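Local coordinates for protein ADP-ribosyltransferase (Staphylococcus aureus, PDB 1OJQ) that transfers ADP-ribose from NAD+ to a protein acceptor, probably a small GTPase of the Rho family, at residues A1-F6 with S80-R85; T139-G144 with G177-L182; E153-L158 with K202-A207. All blocks are in the same frame, centred on the assembly; numbering follows the deposited sequence.

Interaction 1. Residues A1-F6 with S80-R85; sequences AETKNF and SVYVYR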
loop_
_atom_site.group_PDB
_atom_site.type_symbol
_atom_site.label_atom_id
_atom_site.label_comp_id
_atom_site.label_asym_id
_atom_site.label_seq_id
_atom_site.Cartn_x
_atom_site.Cartn_y
_atom_site.Cartn_z
ATOM N N ALA A 1 -17.290 -9.227 11.938
ATOM C CA ALA A 1 -16.686 -10.509 11.572
ATOM C C ALA A 1 -15.177 -10.463 11.751
ATOM O O ALA A 1 -14.602 -9.393 11.983
ATOM C CB ALA A 1 -17.115 -10.848 10.150
ATOM N N GLU A 2 -14.457 -11.592 11.663
ATOM C CA GLU A 2 -13.014 -11.438 11.881
ATOM C C GLU A 2 -12.320 -10.688 10.739
ATOM O O GLU A 2 -12.766 -10.674 9.604
ATOM C CB GLU A 2 -12.337 -12.795 12.053
ATOM C CG GLU A 2 -12.758 -13.608 13.262
ATOM C CD GLU A 2 -14.140 -14.214 13.150
ATOM O OE1 GLU A 2 -14.901 -14.097 14.137
ATOM O OE2 GLU A 2 -14.503 -14.811 12.112
ATOM N N THR A 3 -11.188 -10.084 11.058
ATOM C CA THR A 3 -10.251 -9.552 10.071
ATOM C C THR A 3 -9.382 -10.678 9.569
ATOM O O THR A 3 -8.957 -11.523 10.372
ATOM C CB THR A 3 -9.415 -8.447 10.740
ATOM O OG1 THR A 3 -10.360 -7.409 11.087
ATOM C CG2 THR A 3 -8.337 -7.848 9.851
ATOM N N LYS A 4 -9.112 -10.721 8.272
ATOM C CA LYS A 4 -8.220 -11.737 7.715
ATOM C C LYS A 4 -6.778 -11.258 7.759
ATOM O O LYS A 4 -6.505 -10.060 7.623
ATOM C CB LYS A 4 -8.576 -12.036 6.255
ATOM C CG LYS A 4 -10.038 -12.364 6.010
ATOM C CD LYS A 4 -10.357 -13.815 6.264
ATOM C CE LYS A 4 -9.812 -14.795 5.250
ATOM N NZ LYS A 4 -9.707 -16.188 5.776
ATOM N N ASN A 5 -5.849 -12.186 7.928
ATOM C CA ASN A 5 -4.432 -11.858 7.856
ATOM C C ASN A 5 -3.714 -13.060 7.254
ATOM O O ASN A 5 -3.799 -14.112 7.888
ATOM C CB ASN A 5 -3.884 -11.525 9.234
ATOM C CG ASN A 5 -2.459 -11.000 9.144
ATOM O OD1 ASN A 5 -1.552 -11.672 9.640
ATOM N ND2 ASN A 5 -2.226 -9.866 8.513
ATOM N N PHE A 6 -3.070 -12.916 6.104
ATOM C CA PHE A 6 -2.510 -14.040 5.371
ATOM C C PHE A 6 -1.009 -14.200 5.543
ATOM O O PHE A 6 -0.267 -13.225 5.375
ATOM C CB PHE A 6 -2.798 -13.897 3.858
ATOM C CG PHE A 6 -4.294 -14.020 3.582
ATOM C CD1 PHE A 6 -4.899 -15.267 3.495
ATOM C CD2 PHE A 6 -5.068 -12.884 3.426
ATOM C CE1 PHE A 6 -6.260 -15.360 3.252
ATOM C CE2 PHE A 6 -6.432 -12.975 3.180
ATOM C CZ PHE A 6 -7.029 -14.215 3.093
ATOM N N SER A 80 -12.962 -7.741 6.268
ATOM C CA SER A 80 -11.914 -6.839 6.761
ATOM C C SER A 80 -10.594 -7.579 6.587
ATOM O O SER A 80 -10.548 -8.798 6.816
ATOM C CB SER A 80 -12.209 -6.476 8.206
ATOM O OG SER A 80 -11.086 -5.929 8.868
ATOM N N VAL A 81 -9.514 -6.922 6.166
ATOM C CA VAL A 81 -8.277 -7.680 5.932
ATOM C C VAL A 81 -7.050 -6.797 6.127
ATOM O O VAL A 81 -7.175 -5.593 5.868
ATOM C CB VAL A 81 -8.258 -8.254 4.491
ATOM C CG1 VAL A 81 -8.431 -7.145 3.455
ATOM C CG2 VAL A 81 -6.986 -9.039 4.196
ATOM N N TYR A 82 -5.917 -7.357 6.561
ATOM C CA TYR A 82 -4.684 -6.569 6.547
ATOM C C TYR A 82 -3.936 -6.718 5.222
ATOM O O TYR A 82 -3.806 -7.819 4.698
ATOM C CB TYR A 82 -3.698 -6.993 7.645
ATOM C CG TYR A 82 -4.040 -6.391 8.997
ATOM C CD1 TYR A 82 -4.685 -7.145 9.961
ATOM C CD2 TYR A 82 -3.708 -5.066 9.266
ATOM C CE1 TYR A 82 -4.993 -6.578 11.188
ATOM C CE2 TYR A 82 -4.010 -4.488 10.488
ATOM C CZ TYR A 82 -4.652 -5.267 11.430
ATOM O OH TYR A 82 -4.956 -4.702 12.647
ATOM N N VAL A 83 -3.427 -5.606 4.709
ATOM C CA VAL A 83 -2.482 -5.681 3.587
ATOM C C VAL A 83 -1.212 -4.952 4.031
ATOM O O VAL A 83 -1.269 -4.183 5.005
ATOM C CB VAL A 83 -3.029 -5.068 2.296
ATOM C CG1 VAL A 83 -4.205 -5.927 1.827
ATOM C CG2 VAL A 83 -3.471 -3.624 2.441
ATOM N N TYR A 84 -0.122 -5.180 3.308
ATOM C CA TYR A 84 1.179 -4.684 3.708
ATOM C C TYR A 84 1.880 -3.918 2.602
ATOM O O TYR A 84 1.684 -4.168 1.414
ATOM C CB TYR A 84 2.048 -5.887 4.103
ATOM C CG TYR A 84 1.460 -6.611 5.299
ATOM C CD1 TYR A 84 0.501 -7.608 5.176
ATOM C CD2 TYR A 84 1.895 -6.271 6.572
ATOM C CE1 TYR A 84 -0.006 -8.244 6.305
ATOM C CE2 TYR A 84 1.397 -6.894 7.696
ATOM C CZ TYR A 84 0.448 -7.886 7.551
ATOM O OH TYR A 84 -0.039 -8.476 8.693
ATOM N N ARG A 85 2.727 -2.983 3.022
ATOM C CA ARG A 85 3.540 -2.243 2.051
ATOM C C ARG A 85 4.939 -2.115 2.631
ATOM O O ARG A 85 5.079 -1.539 3.725
ATOM C CB ARG A 85 2.938 -0.875 1.785
ATOM C CG ARG A 85 3.541 -0.195 0.563
HETATM O O HOH W 1 -14.686 -9.213 8.156
HETATM O O HOH W 2 -2.960 -10.330 4.948
#
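Thr3, Lys4 and Asn5, in the N-terminal tail, run roughly parallel to Ser80-Tyr84 and add a short, single-bridge extension to the edge of the mixed sheet. Strand 81-87 is the outermost strand there; it bonds to Leu156 and Leu158 on one side, and the tail takes the first part of the other, where the next backbone bond, Tyr84 with Gln140, goes to strand 137-140. Lys4 carries the bridge. Its N gives a nearly straight bond (168°) to Ser80 O, 2.8 Å away, and its O takes Tyr82 N at 3.0 Å. Beyond this, waters stand where the next parallel bonds would fall: one joins Glu2 O to Ser80 N, the other Phe6 N to Tyr82 O, in the Tyr84 ring plane at its edge.

The side chains of Thr3 and Asn5 then fasten each end. Thr3 OG1 and Ser80 OG share a hydrogen bond of 2.8 Å, while Thr3 CG2, anti to its own N, comes obliquely to the Tyr82 ring, 3.7 Å from CD1. Asn5 also swings its CG anti to N (chi1 -172°), which carries the amide forward along the strand, past Tyr82 CB (3.3 Å from ND2), to Tyr84. Its ND2 donates to Tyr84 OH at 2.6 Å, a short bond lying near the amide plane, with that plane turned 61° from the ring. Phe6 turns its ring edge, through CE2, to Val81 CG2, 4.1 Å off, and the same ring meets Trp15 of helix 9-23.

Tyr84 lies close to Gln140, an NAD+-binding residue, and Arg85 after it is another. The tail is thus gripped mainly by main-chain, hydroxyl and water bonds, with only a small apolar patch, and the Asn5 bond probably helps hold the Tyr84 phenol in one orientation.

Interaction 2. Residues T139-G144 with G177-L182; sequences TQLVSG and GQQEVL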
loop_
_atom_site.group_PDB
_atom_site.type_symbol
_atom_site.label_atom_id
_atom_site.label_comp_id
_atom_site.label_asym_id
_atom_site.label_seq_id
_atom_site.Cartn_x
_atom_site.Cartn_y
_atom_site.Cartn_z
ATOM N N THR A 139 -0.153 -2.520 -2.415
ATOM C CA THR A 139 -0.001 -3.224 -1.152
ATOM C C THR A 139 0.019 -4.714 -1.447
ATOM O O THR A 139 -0.175 -5.070 -2.616
ATOM C CB THR A 139 -1.158 -2.938 -0.168
ATOM O OG1 THR A 139 -2.362 -3.581 -0.642
ATOM C CG2 THR A 139 -1.457 -1.445 -0.093
ATOM N N GLN A 140 0.245 -5.550 -0.442
ATOM C CA GLN A 140 0.214 -6.992 -0.670
ATOM C C GLN A 140 -0.444 -7.719 0.499
ATOM O O GLN A 140 -0.388 -7.315 1.667
ATOM C CB GLN A 140 1.604 -7.555 -0.963
ATOM C CG GLN A 140 2.715 -7.350 0.020
ATOM C CD GLN A 140 4.097 -7.743 -0.473
ATOM O OE1 GLN A 140 4.288 -8.479 -1.449
ATOM N NE2 GLN A 140 5.122 -7.261 0.226
ATOM N N LEU A 141 -1.074 -8.848 0.155
ATOM C CA LEU A 141 -1.714 -9.653 1.203
ATOM C C LEU A 141 -0.723 -10.407 2.072
ATOM O O LEU A 141 -0.977 -10.658 3.252
ATOM C CB LEU A 141 -2.655 -10.713 0.610
ATOM C CG LEU A 141 -4.051 -10.288 0.184
ATOM C CD1 LEU A 141 -4.748 -11.476 -0.494
ATOM C CD2 LEU A 141 -4.876 -9.748 1.349
ATOM N N VAL A 142 0.402 -10.812 1.497
ATOM C CA VAL A 142 1.460 -11.524 2.227
ATOM C C VAL A 142 2.707 -10.649 2.265
ATOM O O VAL A 142 3.300 -10.324 1.233
ATOM C CB VAL A 142 1.788 -12.881 1.598
ATOM C CG1 VAL A 142 2.871 -13.620 2.376
ATOM C CG2 VAL A 142 0.521 -13.736 1.524
ATOM N N SER A 143 3.086 -10.241 3.477
ATOM C CA SER A 143 4.167 -9.268 3.585
ATOM C C SER A 143 5.449 -9.843 2.995
ATOM O O SER A 143 5.831 -10.947 3.397
ATOM C CB SER A 143 4.396 -8.883 5.051
ATOM O OG SER A 143 5.472 -7.953 5.119
ATOM N N GLY A 144 6.102 -9.149 2.080
ATOM C CA GLY A 144 7.361 -9.551 1.479
ATOM C C GLY A 144 7.286 -10.608 0.405
ATOM O O GLY A 144 8.283 -11.170 -0.073
ATOM N N GLY A 177 3.295 -12.830 -8.232
ATOM C CA GLY A 177 3.810 -13.453 -7.035
ATOM C C GLY A 177 3.880 -12.522 -5.850
ATOM O O GLY A 177 4.157 -12.988 -4.748
ATOM N N GLN A 178 3.607 -11.234 -6.060
ATOM C CA GLN A 178 3.623 -10.275 -4.969
ATOM C C GLN A 178 2.328 -10.258 -4.161
ATOM O O GLN A 178 2.268 -9.501 -3.184
ATOM C CB GLN A 178 3.886 -8.853 -5.505
ATOM C CG GLN A 178 5.244 -8.686 -6.173
ATOM C CD GLN A 178 5.401 -7.255 -6.665
ATOM O OE1 GLN A 178 4.389 -6.541 -6.735
ATOM N NE2 GLN A 178 6.623 -6.857 -6.979
ATOM N N GLN A 179 1.329 -11.049 -4.565
ATOM C CA GLN A 179 0.044 -11.026 -3.862
ATOM C C GLN A 179 -0.505 -9.607 -3.792
ATOM O O GLN A 179 -1.035 -9.191 -2.765
ATOM C CB GLN A 179 0.222 -11.629 -2.458
ATOM C CG GLN A 179 0.520 -13.127 -2.518
ATOM C CD GLN A 179 -0.645 -13.961 -3.017
ATOM O OE1 GLN A 179 -0.411 -15.124 -3.399
ATOM N NE2 GLN A 179 -1.871 -13.482 -3.020
ATOM N N GLU A 180 -0.372 -8.854 -4.879
ATOM C CA GLU A 180 -0.683 -7.433 -4.839
ATOM C C GLU A 180 -2.170 -7.130 -4.763
ATOM O O GLU A 180 -3.012 -7.673 -5.455
ATOM C CB GLU A 180 -0.075 -6.704 -6.061
ATOM C CG GLU A 180 -0.319 -5.182 -5.940
ATOM C CD GLU A 180 0.494 -4.354 -6.909
ATOM O OE1 GLU A 180 1.374 -4.898 -7.615
ATOM O OE2 GLU A 180 0.251 -3.118 -6.966
ATOM N N VAL A 181 -2.482 -6.185 -3.873
ATOM C CA VAL A 181 -3.807 -5.569 -3.794
ATOM C C VAL A 181 -3.649 -4.098 -4.157
ATOM O O VAL A 181 -2.793 -3.438 -3.543
ATOM C CB VAL A 181 -4.422 -5.725 -2.393
ATOM C CG1 VAL A 181 -5.663 -4.876 -2.211
ATOM C CG2 VAL A 181 -4.706 -7.213 -2.175
ATOM N N LEU A 182 -4.395 -3.597 -5.120
ATOM C CA LEU A 182 -4.300 -2.194 -5.532
ATOM C C LEU A 182 -5.420 -1.394 -4.890
ATOM O O LEU A 182 -6.579 -1.771 -5.069
ATOM C CB LEU A 182 -4.343 -2.153 -7.062
ATOM C CG LEU A 182 -3.950 -0.829 -7.715
ATOM C CD1 LEU A 182 -2.521 -0.453 -7.344
ATOM C CD2 LEU A 182 -4.163 -0.926 -9.219
#
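Thr139 and Val181 form the hydrogen-bonded pair of a short antiparallel strand pair, and Gln140 with Glu180 the non-hydrogen-bonded pair next to it. Thr139 N reaches Val181 O at 3.0 Å, nearly on the line of the carbonyl bond, whereas Val181 N meets Thr139 O at 2.9 Å from well above the carbonyl plane (47°). Where the strands end, Leu141 N still finds Gln179 O, 2.9 Å away. Gln179 itself takes up positive phi (54°), and its N is held by Asp168.

Among the side-chain polar contacts, Thr139 OG1 sits between its own backbone N and carbonyl carbon, and there adds a second bond to Val181 O, 2.9 Å long. The Glu180 carboxylate makes a weak hydrogen bond through OE2 to Ser138. Gln179 OE1 is taken by Thr13 of helix 9-23.

Of the carbon contacts, Leu141 CG lies obliquely over Val181 CG2 at 3.9 Å, near Tyr166. Beyond the strand end, Val142 CG2 separately touches Gln179 CG at 4.1 Å, close to Ala12. The aliphatic part of Glu180 rests its CG against Thr139 O at 3.3 Å.

Gln140 and Glu180, whose side chains share the other face, are both NAD+-binding residues, although no cofactor is bound here. Gln178-Gln179-Glu180 is consistent with the Gln-x-Glu motif of C3-type transferases, and Ser138-Thr139-Gln140 with a Ser-Thr-Gln form of their Ser-Thr-Ser motif. Val181 O is gripped twice, by Thr139 N and OG1, and the paired backbone bonds fix the register; this probably helps hold Gln140 and Glu180 side by side on one face.

Interaction 3. Residues E153-L158 with K202-A207; sequences ELKLEL and KIIITA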
loop_
_atom_site.group_PDB
_atom_site.type_symbol
_atom_site.label_atom_id
_atom_site.label_comp_id
_atom_site.label_asym_id
_atom_site.label_seq_id
_atom_site.Cartn_x
_atom_site.Cartn_y
_atom_site.Cartn_z
ATOM N N GLU A 153 7.585 -1.840 7.480
ATOM C CA GLU A 153 6.364 -2.510 7.025
ATOM C C GLU A 153 5.153 -1.685 7.440
ATOM O O GLU A 153 4.893 -1.519 8.645
ATOM C CB GLU A 153 6.270 -3.897 7.634
ATOM C CG GLU A 153 5.015 -4.672 7.240
ATOM C CD GLU A 153 4.899 -5.943 8.080
ATOM O OE1 GLU A 153 4.237 -5.870 9.134
ATOM O OE2 GLU A 153 5.474 -6.986 7.695
ATOM N N LEU A 154 4.448 -1.151 6.454
ATOM C CA LEU A 154 3.173 -0.467 6.666
ATOM C C LEU A 154 2.086 -1.541 6.641
ATOM O O LEU A 154 1.871 -2.174 5.606
ATOM C CB LEU A 154 2.971 0.610 5.607
ATOM C CG LEU A 154 1.714 1.459 5.682
ATOM C CD1 LEU A 154 1.555 2.189 7.011
ATOM C CD2 LEU A 154 1.712 2.465 4.521
ATOM N N LYS A 155 1.454 -1.743 7.788
ATOM C CA LYS A 155 0.447 -2.789 8.003
ATOM C C LYS A 155 -0.914 -2.137 8.091
ATOM O O LYS A 155 -1.253 -1.422 9.042
ATOM C CB LYS A 155 0.869 -3.572 9.246
ATOM C CG LYS A 155 -0.159 -4.533 9.806
ATOM C CD LYS A 155 0.385 -5.308 11.004
ATOM C CE LYS A 155 -0.684 -6.214 11.603
ATOM N NZ LYS A 155 -0.204 -6.863 12.865
ATOM N N LEU A 156 -1.725 -2.338 7.056
ATOM C CA LEU A 156 -2.953 -1.574 6.891
ATOM C C LEU A 156 -4.216 -2.407 7.044
ATOM O O LEU A 156 -4.414 -3.342 6.265
ATOM C CB LEU A 156 -2.981 -0.931 5.499
ATOM C CG LEU A 156 -1.856 0.054 5.195
ATOM C CD1 LEU A 156 -2.024 0.574 3.755
ATOM C CD2 LEU A 156 -1.832 1.189 6.196
ATOM N N GLU A 157 -5.050 -2.085 8.022
ATOM C CA GLU A 157 -6.332 -2.781 8.155
ATOM C C GLU A 157 -7.351 -2.185 7.184
ATOM O O GLU A 157 -7.697 -1.011 7.303
ATOM C CB GLU A 157 -6.863 -2.660 9.585
ATOM C CG GLU A 157 -8.029 -3.600 9.880
ATOM C CD GLU A 157 -8.742 -3.183 11.159
ATOM O OE1 GLU A 157 -9.949 -3.439 11.317
ATOM O OE2 GLU A 157 -8.092 -2.578 12.029
ATOM N N LEU A 158 -7.855 -2.955 6.227
ATOM C CA LEU A 158 -8.851 -2.474 5.291
ATOM C C LEU A 158 -10.246 -2.844 5.792
ATOM O O LEU A 158 -10.450 -4.029 6.075
ATOM C CB LEU A 158 -8.700 -3.125 3.917
ATOM C CG LEU A 158 -7.341 -3.001 3.244
ATOM C CD1 LEU A 158 -7.396 -3.617 1.857
ATOM C CD2 LEU A 158 -6.917 -1.535 3.200
ATOM N N LYS A 202 12.990 -4.663 11.896
ATOM C CA LYS A 202 11.944 -4.140 11.029
ATOM C C LYS A 202 11.108 -3.136 11.820
ATOM O O LYS A 202 10.831 -3.346 13.004
ATOM C CB LYS A 202 11.084 -5.284 10.491
ATOM C CG LYS A 202 10.204 -4.919 9.310
ATOM C CD LYS A 202 9.664 -6.174 8.638
ATOM C CE LYS A 202 8.436 -6.708 9.355
ATOM N NZ LYS A 202 7.944 -7.994 8.765
ATOM N N ILE A 203 10.721 -2.032 11.186
ATOM C CA ILE A 203 9.834 -1.084 11.851
ATOM C C ILE A 203 8.409 -1.279 11.339
ATOM O O ILE A 203 8.148 -1.138 10.145
ATOM C CB ILE A 203 10.321 0.358 11.629
ATOM C CG1 ILE A 203 11.760 0.560 12.120
ATOM C CG2 ILE A 203 9.390 1.377 12.278
ATOM C CD1 ILE A 203 12.417 1.820 11.580
ATOM N N ILE A 204 7.465 -1.591 12.235
ATOM C CA ILE A 204 6.098 -1.834 11.775
ATOM C C ILE A 204 5.178 -0.676 12.153
ATOM O O ILE A 204 5.000 -0.318 13.326
ATOM C CB ILE A 204 5.583 -3.169 12.342
ATOM C CG1 ILE A 204 6.493 -4.367 12.001
ATOM C CG2 ILE A 204 4.149 -3.440 11.892
ATOM C CD1 ILE A 204 5.896 -5.706 12.367
ATOM N N ILE A 205 4.589 -0.048 11.136
ATOM C CA ILE A 205 3.610 1.014 11.303
ATOM C C ILE A 205 2.230 0.409 11.059
ATOM O O ILE A 205 1.957 -0.007 9.930
ATOM C CB ILE A 205 3.841 2.192 10.333
ATOM C CG1 ILE A 205 5.263 2.756 10.411
ATOM C CG2 ILE A 205 2.779 3.275 10.536
ATOM C CD1 ILE A 205 5.670 3.679 9.288
ATOM N N THR A 206 1.406 0.306 12.099
ATOM C CA THR A 206 0.082 -0.302 11.969
ATOM C C THR A 206 -0.951 0.800 11.819
ATOM O O THR A 206 -0.901 1.768 12.579
ATOM C CB THR A 206 -0.279 -1.171 13.176
ATOM O OG1 THR A 206 0.701 -2.218 13.314
ATOM C CG2 THR A 206 -1.654 -1.801 12.968
ATOM N N ALA A 207 -1.846 0.712 10.846
ATOM C CA ALA A 207 -2.805 1.786 10.602
ATOM C C ALA A 207 -4.144 1.253 10.097
ATOM O O ALA A 207 -4.255 0.128 9.594
ATOM C CB ALA A 207 -2.219 2.770 9.586
HETATM O O HOH W 3 -0.171 -4.632 14.554
#
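Glu153 lies alongside Ile204, both side chains pointing the same way from one face of a parallel strand pair, and turns obliquely to Lys202 beyond. With chi1 at 179° and chi2 also near 180° the glutamate is stretched out; the turn of its carboxylate (chi3 92°) then sends OE1 to within 3.6 Å of Ile204 CD1 and OE2 to the lysine. Lys202 bends at chi3 to bring NZ over the carboxylate, not into its plane: the salt bridge to Glu153 OE2 is 2.9 Å long. Ser143 gives OE2 a second hydrogen bond, which should help fix the carboxylate's rotation.

Further along this face Lys155 is fully extended beside Thr206, CD 3.9 Å from OG1. A water completes the pair, accepting from Lys155 NZ at 2.8 Å and hydrogen-bonded to Thr206 OG1. The lysine also makes a cation-pi contact with Tyr82.

The other face is hydrocarbon. Leu154 crosses Ile205 obliquely, CD1 to CG2 3.9 Å, and Leu156 touches Ala207, CD2 to CB 3.8 Å; Tyr189 and Val191 of strand 187-196 lie against this layer.

Between the two faces the backbones bond in alternation: Glu153 N to Ile203 O, Ile205 N to Glu153 O, Lys155 N to Ile205 O (2.8 Å, almost straight), Ala207 N to Lys155 O, and Glu157 N to Ala207 O. The short segments 153-158 and 203-207 run in the same direction, 20° apart. This is the parallel pair inside the five-stranded mixed sheet, flanked by antiparallel strands 81-87 and 187-196, and it forms part of the beta core of the ADP-ribosyltransferase fold.

Overall arrangement
Interactions 1 and 3 work on the same mixed sheet: 153-158 with 202-207 is the parallel pair within it, while the partly exposed 1-6 tail lies along its edge strand, 81-87. Interaction 2, the most buried, belongs to the smaller antiparallel sheet, yet is tied to both others, since Gln140 O probably accepts from Tyr84 N and Ser143 reaches Glu153. Chemistry follows position. The edge contact mixes two backbone bonds with side-chain and water-mediated ones; the parallel pair separates a polar face bearing a salt bridge from a hydrocarbon one; the antiparallel strand pair of interaction 2 relies on main-chain bonds and presents NAD+-binding residues, with Arg85 of interaction 1 in the same site.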